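PDB 2BVY: beta-1,4-mannanase from Cellulomonas fimi, which probably hydrolyses internal beta-1,4-linkages of mannans as an endo-acting family 26 glycoside hydrolase, this fragment comprising the catalytic barrel and an Ig-like domain. Local coordinates for residues T40-T45 with A323-G328; F67-L72 with D96-A101; V374-S379 with R394-G399. All blocks are in the same frame, centred on the assembly; numbering follows the deposited sequence.

Contact 1: residues T40-T45 with A323-G328; sequences TSFGLT and ANFDAG
Phe42 and Phe325 lie where two irregular loops run side by side, their touching parts 39° apart in direction and the CA atoms of Gly43 and Asn324 5.4 Å from each other. Both loops follow strands of the (beta/alpha)8 barrel of clan GH-A, the 323-328 loop after strand 318-321 and the 40-45 loop after strand 32-37, strands that are neighbours in the barrel sheet. The rings form a T-shaped pair, planes at 83° and centroids 5.1 Å apart: the edge of Phe325 is driven at one face of Phe42, with CD1 above the centre of that ring. Although Phe325 leaves its backbone heading away from 40-45, chi1 of -62° places CG beside the backbone N, and from there the ring edge comes back to Phe42. Leu44 covers the backbone further along, its CD2 methyl resting 3.6 Å from CA of Asp326. The amide of Asn324 turns instead to Val332, His36 and Asp55, tying its loop to the barrel and to helix 55-60. A glycerol, probably from the crystallisation liquor, lies about 4 Å from the Phe325 side chain. Between the loops one water lies 2.8 Å from Phe42 O and accepts from Asn324 N at 2.9 Å.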
loop_
_atom_site.group_PDB
_atom_site.type_symbol
_atom_site.label_atom_id
_atom_site.label_comp_id
_atom_site.label_asym_id
_atom_site.label_seq_id
_atom_site.Cartn_x
_atom_site.Cartn_y
_atom_site.Cartn_z
ATOM N N THR A 40 13.176 -12.047 -7.359
ATOM C CA THR A 40 13.674 -12.685 -8.575
ATOM C C THR A 40 14.285 -11.698 -9.563
ATOM O O THR A 40 14.606 -12.068 -10.693
ATOM C CB THR A 40 12.572 -13.487 -9.318
ATOM O OG1 THR A 40 11.509 -12.606 -9.706
ATOM C CG2 THR A 40 12.019 -14.601 -8.425
ATOM N N SER A 41 14.451 -10.448 -9.149
ATOM C CA SER A 41 15.034 -9.451 -10.046
ATOM C C SER A 41 16.378 -8.911 -9.552
ATOM O O SER A 41 17.178 -8.403 -10.341
ATOM C CB SER A 41 14.049 -8.301 -10.269
ATOM O OG SER A 41 13.667 -7.706 -9.050
ATOM N N PHE A 42 16.615 -9.033 -8.248
ATOM C CA PHE A 42 17.855 -8.584 -7.608
ATOM C C PHE A 42 18.369 -9.680 -6.673
ATOM O O PHE A 42 17.661 -10.115 -5.766
ATOM C CB PHE A 42 17.605 -7.320 -6.792
ATOM C CG PHE A 42 17.613 -6.059 -7.601
ATOM C CD1 PHE A 42 18.816 -5.477 -7.988
ATOM C CD2 PHE A 42 16.415 -5.446 -7.966
ATOM C CE1 PHE A 42 18.836 -4.287 -8.733
ATOM C CE2 PHE A 42 16.417 -4.262 -8.709
ATOM C CZ PHE A 42 17.635 -3.679 -9.095
ATOM N N GLY A 43 19.600 -10.127 -6.897
ATOM C CA GLY A 43 20.162 -11.169 -6.058
ATOM C C GLY A 43 21.676 -11.204 -6.093
ATOM O O GLY A 43 22.294 -10.835 -7.096
ATOM N N LEU A 44 22.277 -11.657 -4.997
ATOM C CA LEU A 44 23.726 -11.744 -4.899
ATOM C C LEU A 44 24.274 -13.144 -5.212
ATOM O O LEU A 44 25.477 -13.300 -5.420
ATOM C CB LEU A 44 24.169 -11.308 -3.502
ATOM C CG LEU A 44 23.533 -10.003 -3.008
ATOM C CD1 LEU A 44 24.064 -9.660 -1.631
ATOM C CD2 LEU A 44 23.839 -8.878 -3.977
ATOM N N THR A 45 23.403 -14.151 -5.258
ATOM C CA THR A 45 23.837 -15.518 -5.541
ATOM C C THR A 45 23.142 -16.099 -6.774
ATOM O O THR A 45 23.375 -17.247 -7.149
ATOM C CB THR A 45 23.523 -16.473 -4.361
ATOM O OG1 THR A 45 22.119 -16.760 -4.349
ATOM C CG2 THR A 45 23.914 -15.838 -3.024
ATOM N N ALA A 323 14.750 -5.600 -0.551
ATOM C CA ALA A 323 15.563 -6.140 -1.641
ATOM C C ALA A 323 17.045 -6.387 -1.410
ATOM O O ALA A 323 17.691 -5.762 -0.560
ATOM C CB ALA A 323 15.385 -5.265 -2.886
ATOM N N ASN A 324 17.569 -7.316 -2.203
ATOM C CA ASN A 324 18.974 -7.687 -2.167
ATOM C C ASN A 324 19.680 -7.002 -3.348
ATOM O O ASN A 324 20.099 -7.650 -4.317
ATOM C CB ASN A 324 19.105 -9.215 -2.250
ATOM C CG ASN A 324 19.051 -9.882 -0.883
ATOM O OD1 ASN A 324 18.418 -9.375 0.051
ATOM N ND2 ASN A 324 19.711 -11.032 -0.759
ATOM N N PHE A 325 19.803 -5.680 -3.251
ATOM C CA PHE A 325 20.427 -4.876 -4.300
ATOM C C PHE A 325 21.895 -5.197 -4.561
ATOM O O PHE A 325 22.261 -5.611 -5.661
ATOM C CB PHE A 325 20.286 -3.389 -3.971
ATOM C CG PHE A 325 18.860 -2.919 -3.899
ATOM C CD1 PHE A 325 17.990 -3.130 -4.964
ATOM C CD2 PHE A 325 18.390 -2.250 -2.768
ATOM C CE1 PHE A 325 16.672 -2.680 -4.907
ATOM C CE2 PHE A 325 17.069 -1.795 -2.699
ATOM C CZ PHE A 325 16.211 -2.009 -3.769
ATOM N N ASP A 326 22.735 -4.994 -3.555
ATOM C CA ASP A 326 24.160 -5.253 -3.700
ATOM C C ASP A 326 24.749 -5.692 -2.379
ATOM O O ASP A 326 24.041 -5.779 -1.377
ATOM C CB ASP A 326 24.887 -3.998 -4.197
ATOM C CG ASP A 326 24.491 -2.749 -3.426
ATOM O OD1 ASP A 326 24.603 -2.748 -2.179
ATOM O OD2 ASP A 326 24.069 -1.762 -4.065
ATOM N N ALA A 327 26.050 -5.959 -2.394
ATOM C CA ALA A 327 26.774 -6.407 -1.212
ATOM C C ALA A 327 26.632 -5.444 -0.039
ATOM O O ALA A 327 26.530 -5.867 1.109
ATOM C CB ALA A 327 28.253 -6.595 -1.554
ATOM N N GLY A 328 26.636 -4.148 -0.325
ATOM C CA GLY A 328 26.511 -3.169 0.737
ATOM C C GLY A 328 25.101 -3.048 1.287
ATOM O O GLY A 328 24.914 -2.799 2.482
HETATM O O HOH W 1 15.936 -8.911 -3.951
#

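Contact 2: residues F67-L72 with D96-A101; sequences FGWDTL and DYIRKA
Phe67 begins the contact on strand 66-70, which runs almost exactly antiparallel to helix 87-104 (172° between the short axes, 10.0 Å apart at closest approach). This is the strand-helix half of a beta-alpha-beta unit of the (beta/alpha)8 barrel, completed by strand 107-111. One face of the Phe67 ring receives the methyl of Ala101, whose CB stands 3.8 Å from the ring centroid in a CH-pi contact. Two residues on, Trp69 again directs its side chain at the helix. With CG anti to its carbonyl carbon (chi1 -48°), the indole spreads across one turn of the helix and meets three residues. The six-membered ring takes Tyr97, whose CB lies 3.8 Å from Trp69 CH2 in an off-centre CH-pi contact, while the two aromatic planes stand oblique at 72°. At the pyrrole end, Ile98 CG1 packs 3.8 Å from Trp69 NE1. Ala101 CB reaches the indole too, and this one methyl touches both rings, Phe67 over a face and Trp69 at the edge. The indole N-H is bonded to Asn108 OD1 on strand 107-111, which should fix the rotation of the ring. The side chains that meet are joined mainly through carbon surfaces, and the buried indole nitrogen finds its acceptor on the next strand.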
loop_
_atom_site.group_PDB
_atom_site.type_symbol
_atom_site.label_atom_id
_atom_site.label_comp_id
_atom_site.label_asym_id
_atom_site.label_seq_id
_atom_site.Cartn_x
_atom_site.Cartn_y
_atom_site.Cartn_z
ATOM N N PHE A 67 6.006 -12.053 -3.165
ATOM C CA PHE A 67 6.961 -11.423 -4.075
ATOM C C PHE A 67 6.610 -9.938 -4.141
ATOM O O PHE A 67 5.547 -9.578 -4.643
ATOM C CB PHE A 67 6.843 -12.019 -5.482
ATOM C CG PHE A 67 7.350 -13.433 -5.602
ATOM C CD1 PHE A 67 6.900 -14.431 -4.744
ATOM C CD2 PHE A 67 8.251 -13.771 -6.610
ATOM C CE1 PHE A 67 7.335 -15.745 -4.891
ATOM C CE2 PHE A 67 8.696 -15.089 -6.766
ATOM C CZ PHE A 67 8.236 -16.075 -5.908
ATOM N N GLY A 68 7.488 -9.081 -3.629
ATOM C CA GLY A 68 7.210 -7.653 -3.650
ATOM C C GLY A 68 7.846 -6.934 -4.824
ATOM O O GLY A 68 8.965 -7.243 -5.210
ATOM N N TRP A 69 7.130 -5.969 -5.391
ATOM C CA TRP A 69 7.631 -5.204 -6.524
ATOM C C TRP A 69 7.403 -3.718 -6.285
ATOM O O TRP A 69 6.867 -3.324 -5.251
ATOM C CB TRP A 69 6.917 -5.623 -7.809
ATOM C CG TRP A 69 6.849 -7.113 -8.006
ATOM C CD1 TRP A 69 5.763 -7.924 -7.793
ATOM C CD2 TRP A 69 7.905 -7.968 -8.456
ATOM N NE1 TRP A 69 6.082 -9.228 -8.088
ATOM C CE2 TRP A 69 7.389 -9.285 -8.497
ATOM C CE3 TRP A 69 9.238 -7.752 -8.827
ATOM C CZ2 TRP A 69 8.163 -10.385 -8.900
ATOM C CZ3 TRP A 69 10.012 -8.850 -9.228
ATOM C CH2 TRP A 69 9.467 -10.147 -9.261
ATOM N N ASP A 70 7.794 -2.892 -7.251
ATOM C CA ASP A 70 7.627 -1.455 -7.098
ATOM C C ASP A 70 7.479 -0.732 -8.436
ATOM O O ASP A 70 8.141 -1.083 -9.405
ATOM C CB ASP A 70 8.830 -0.895 -6.338
ATOM C CG ASP A 70 8.545 0.453 -5.730
ATOM O OD1 ASP A 70 8.556 1.467 -6.469
ATOM O OD2 ASP A 70 8.287 0.493 -4.509
ATOM N N THR A 71 6.625 0.287 -8.483
ATOM C CA THR A 71 6.424 1.040 -9.716
ATOM C C THR A 71 7.713 1.685 -10.230
ATOM O O THR A 71 7.726 2.275 -11.308
ATOM C CB THR A 71 5.336 2.132 -9.555
ATOM O OG1 THR A 71 5.645 2.965 -8.433
ATOM C CG2 THR A 71 3.974 1.497 -9.352
ATOM N N LEU A 72 8.794 1.587 -9.461
ATOM C CA LEU A 72 10.076 2.121 -9.914
ATOM C C LEU A 72 10.479 1.295 -11.143
ATOM O O LEU A 72 11.286 1.729 -11.954
ATOM C CB LEU A 72 11.154 1.986 -8.830
ATOM C CG LEU A 72 11.233 3.041 -7.721
ATOM C CD1 LEU A 72 12.255 2.616 -6.673
ATOM C CD2 LEU A 72 11.617 4.386 -8.321
ATOM N N ASP A 96 5.537 -9.718 -16.755
ATOM C CA ASP A 96 6.186 -11.009 -16.981
ATOM C C ASP A 96 6.698 -11.607 -15.673
ATOM O O ASP A 96 6.577 -12.811 -15.434
ATOM C CB ASP A 96 7.346 -10.849 -17.977
ATOM C CG ASP A 96 8.083 -12.161 -18.241
ATOM O OD1 ASP A 96 7.423 -13.174 -18.579
ATOM O OD2 ASP A 96 9.329 -12.178 -18.122
ATOM N N TYR A 97 7.263 -10.763 -14.815
ATOM C CA TYR A 97 7.785 -11.239 -13.541
ATOM C C TYR A 97 6.680 -11.596 -12.568
ATOM O O TYR A 97 6.842 -12.487 -11.736
ATOM C CB TYR A 97 8.719 -10.197 -12.940
ATOM C CG TYR A 97 10.115 -10.263 -13.508
ATOM C CD1 TYR A 97 10.324 -10.492 -14.870
ATOM C CD2 TYR A 97 11.230 -10.096 -12.690
ATOM C CE1 TYR A 97 11.611 -10.555 -15.399
ATOM C CE2 TYR A 97 12.519 -10.152 -13.210
ATOM C CZ TYR A 97 12.704 -10.382 -14.564
ATOM O OH TYR A 97 13.979 -10.435 -15.081
ATOM N N ILE A 98 5.554 -10.900 -12.669
ATOM C CA ILE A 98 4.430 -11.192 -11.797
ATOM C C ILE A 98 3.860 -12.547 -12.224
ATOM O O ILE A 98 3.575 -13.407 -11.384
ATOM C CB ILE A 98 3.360 -10.076 -11.888
ATOM C CG1 ILE A 98 3.879 -8.832 -11.157
ATOM C CG2 ILE A 98 2.032 -10.558 -11.306
ATOM C CD1 ILE A 98 2.970 -7.616 -11.235
ATOM N N ARG A 99 3.713 -12.729 -13.535
ATOM C CA ARG A 99 3.213 -13.979 -14.110
ATOM C C ARG A 99 4.115 -15.122 -13.660
ATOM O O ARG A 99 3.641 -16.182 -13.246
ATOM C CB ARG A 99 3.223 -13.891 -15.639
ATOM C CG ARG A 99 2.113 -13.019 -16.221
ATOM C CD ARG A 99 2.439 -12.529 -17.630
ATOM N NE ARG A 99 2.969 -13.569 -18.516
ATOM C CZ ARG A 99 2.333 -14.689 -18.859
ATOM N NH1 ARG A 99 1.117 -14.953 -18.393
ATOM N NH2 ARG A 99 2.919 -15.550 -19.682
ATOM N N LYS A 100 5.422 -14.898 -13.733
ATOM C CA LYS A 100 6.378 -15.915 -13.315
ATOM C C LYS A 100 6.276 -16.197 -11.825
ATOM O O LYS A 100 6.406 -17.346 -11.403
ATOM C CB LYS A 100 7.802 -15.490 -13.661
ATOM C CG LYS A 100 8.101 -15.556 -15.139
ATOM C CD LYS A 100 9.471 -14.978 -15.457
ATOM C CE LYS A 100 9.744 -15.060 -16.955
ATOM N NZ LYS A 100 11.055 -14.451 -17.310
ATOM N N ALA A 101 6.048 -15.150 -11.030
ATOM C CA ALA A 101 5.931 -15.317 -9.583
ATOM C C ALA A 101 4.688 -16.139 -9.315
ATOM O O ALA A 101 4.698 -17.073 -8.515
ATOM C CB ALA A 101 5.825 -13.957 -8.894
#

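Contact 3: residues V374-S379 with R394-G399; sequences VVHIAS and RVRVGG
Arg394 faces two residues of the other strand, Ala378 and Ser379, in a classic beta bulge of the antiparallel pair 374-379 and 391-398 in the Ig-like domain. Its O accepts weak bonds from both Ala378 N and Ser379 N, while its own N donates to Ser379 O at 3.0 Å. Val395 comes next, in a non-hydrogen-bonded pair with Ile377. Its CG1 meets Val375 CG2 at 3.6 Å and its CG2 touches Ile377 CG1 at 4.0 Å, on the face that packs against strands 446-453 and 456-466. Arg396 returns to the opposite face, hydrogen-bonded to His376 both ways; Arg396 N reaches His376 O at 2.8 Å. Its CB lies over one face of the imidazole, 3.7 Å from the ring centroid, a CH-pi contact; with chi1 at 60°, His376 CG lies between the backbone N and carbonyl carbon, and the ring leans over toward Arg396. The arginine chain then bends away, and its NE binds Leu427 O. Val397 repeats the inward pattern, CG2 against Val375 CG2 at 3.9 Å. Gly398 closes the pairing with reciprocal bonds to Val374, Gly398 N to Val374 O at 2.9 Å and Val374 N to Gly398 O at 3.0 Å. The two faces therefore differ in chemistry: Val375, Ile377, Val395 and Val397 face the sandwich core, whereas His376 hydrogen-bonds through ND1 to Glu195 and through NE2 to Glu202 of helix 190-207, so this edge strand carries a polar junction with the catalytic barrel. The two carboxylates would probably favour a protonated imidazole.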
loop_
_atom_site.group_PDB
_atom_site.type_symbol
_atom_site.label_atom_id
_atom_site.label_comp_id
_atom_site.label_asym_id
_atom_site.label_seq_id
_atom_site.Cartn_x
_atom_site.Cartn_y
_atom_site.Cartn_z
ATOM N N VAL A 374 -20.173 6.149 0.745
ATOM C CA VAL A 374 -19.212 7.092 1.295
ATOM C C VAL A 374 -19.276 8.399 0.544
ATOM O O VAL A 374 -19.627 8.445 -0.635
ATOM C CB VAL A 374 -17.752 6.582 1.196
ATOM C CG1 VAL A 374 -17.565 5.350 2.057
ATOM C CG2 VAL A 374 -17.399 6.291 -0.255
ATOM N N VAL A 375 -18.935 9.462 1.250
ATOM C CA VAL A 375 -18.899 10.782 0.671
ATOM C C VAL A 375 -17.715 11.485 1.309
ATOM O O VAL A 375 -17.521 11.423 2.524
ATOM C CB VAL A 375 -20.196 11.584 0.963
ATOM C CG1 VAL A 375 -20.428 11.691 2.466
ATOM C CG2 VAL A 375 -20.095 12.975 0.342
ATOM N N HIS A 376 -16.896 12.118 0.480
ATOM C CA HIS A 376 -15.751 12.856 0.979
ATOM C C HIS A 376 -15.444 13.994 0.015
ATOM O O HIS A 376 -15.745 13.917 -1.176
ATOM C CB HIS A 376 -14.536 11.921 1.185
ATOM C CG HIS A 376 -14.075 11.214 -0.053
ATOM N ND1 HIS A 376 -13.021 11.664 -0.819
ATOM C CD2 HIS A 376 -14.500 10.067 -0.635
ATOM C CE1 HIS A 376 -12.812 10.824 -1.817
ATOM N NE2 HIS A 376 -13.697 9.847 -1.729
ATOM N N ILE A 377 -14.877 15.069 0.546
ATOM C CA ILE A 377 -14.548 16.236 -0.260
ATOM C C ILE A 377 -13.085 16.158 -0.688
ATOM O O ILE A 377 -12.182 16.294 0.136
ATOM C CB ILE A 377 -14.831 17.534 0.554
ATOM C CG1 ILE A 377 -16.331 17.611 0.877
ATOM C CG2 ILE A 377 -14.404 18.771 -0.229
ATOM C CD1 ILE A 377 -16.687 18.613 1.964
ATOM N N ALA A 378 -12.865 15.921 -1.979
ATOM C CA ALA A 378 -11.515 15.811 -2.521
ATOM C C ALA A 378 -10.777 17.157 -2.534
ATOM O O ALA A 378 -9.548 17.198 -2.439
ATOM C CB ALA A 378 -11.564 15.210 -3.927
ATOM N N SER A 379 -11.514 18.254 -2.669
ATOM C CA SER A 379 -10.888 19.578 -2.636
ATOM C C SER A 379 -11.920 20.643 -2.293
ATOM O O SER A 379 -12.997 20.692 -2.892
ATOM C CB SER A 379 -10.203 19.913 -3.971
ATOM O OG SER A 379 -11.127 19.995 -5.038
ATOM N N ARG A 394 -14.729 19.719 -5.200
ATOM C CA ARG A 394 -15.148 18.432 -5.742
ATOM C C ARG A 394 -15.469 17.453 -4.635
ATOM O O ARG A 394 -14.705 17.281 -3.688
ATOM C CB ARG A 394 -14.101 17.837 -6.691
ATOM C CG ARG A 394 -12.739 18.447 -6.588
ATOM C CD ARG A 394 -11.941 18.231 -7.863
ATOM N NE ARG A 394 -11.070 19.377 -8.095
ATOM C CZ ARG A 394 -10.520 19.675 -9.262
ATOM N NH1 ARG A 394 -10.744 18.906 -10.314
ATOM N NH2 ARG A 394 -9.770 20.759 -9.382
ATOM N N VAL A 395 -16.629 16.825 -4.766
ATOM C CA VAL A 395 -17.112 15.870 -3.796
ATOM C C VAL A 395 -17.283 14.504 -4.430
ATOM O O VAL A 395 -17.783 14.380 -5.553
ATOM C CB VAL A 395 -18.462 16.321 -3.221
ATOM C CG1 VAL A 395 -18.983 15.286 -2.235
ATOM C CG2 VAL A 395 -18.305 17.678 -2.551
ATOM N N ARG A 396 -16.854 13.478 -3.707
ATOM C CA ARG A 396 -16.978 12.117 -4.197
ATOM C C ARG A 396 -18.070 11.418 -3.414
ATOM O O ARG A 396 -18.104 11.483 -2.184
ATOM C CB ARG A 396 -15.663 11.355 -4.018
ATOM C CG ARG A 396 -15.350 10.374 -5.141
ATOM C CD ARG A 396 -16.283 9.174 -5.189
ATOM N NE ARG A 396 -16.625 8.842 -6.568
ATOM C CZ ARG A 396 -16.977 7.633 -6.995
ATOM N NH1 ARG A 396 -17.035 6.610 -6.155
ATOM N NH2 ARG A 396 -17.286 7.448 -8.267
ATOM N N VAL A 397 -18.976 10.771 -4.135
ATOM C CA VAL A 397 -20.051 10.020 -3.505
ATOM C C VAL A 397 -20.058 8.665 -4.195
ATOM O O VAL A 397 -20.343 8.576 -5.387
ATOM C CB VAL A 397 -21.432 10.685 -3.697
ATOM C CG1 VAL A 397 -22.467 9.944 -2.864
ATOM C CG2 VAL A 397 -21.383 12.149 -3.286
ATOM N N GLY A 398 -19.724 7.617 -3.449
ATOM C CA GLY A 398 -19.692 6.287 -4.027
ATOM C C GLY A 398 -20.506 5.259 -3.264
ATOM O O GLY A 398 -20.897 5.478 -2.116
ATOM N N GLY A 399 -20.762 4.129 -3.919
ATOM C CA GLY A 399 -21.525 3.063 -3.301
ATOM C C GLY A 399 -23.019 3.309 -3.285
ATOM O O GLY A 399 -23.766 2.540 -2.682
#

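How the contacts relate
Contacts 1 and 2 belong to the catalytic barrel and touch, their centres about 15 Å apart. Thr40 joins them: its OG1 lies 3.2 Å from Trp69 CH2 and its CG2 3.7 Å from Phe67 CE2, while Ser41 CB packs 3.8 Å from Tyr97 CE2. Both lie near the probable active site; side chains of Phe325 and Trp69 lie about 10 and 11 Å from that of Glu282, the predicted nucleophile. The glycerol beside Phe325 may mark part of a pocket there. Contact 3 lies in the Ig-like domain, across the chain's centre, its centre about 43 Å from that of contact 1 and 32 Å from that of contact 2.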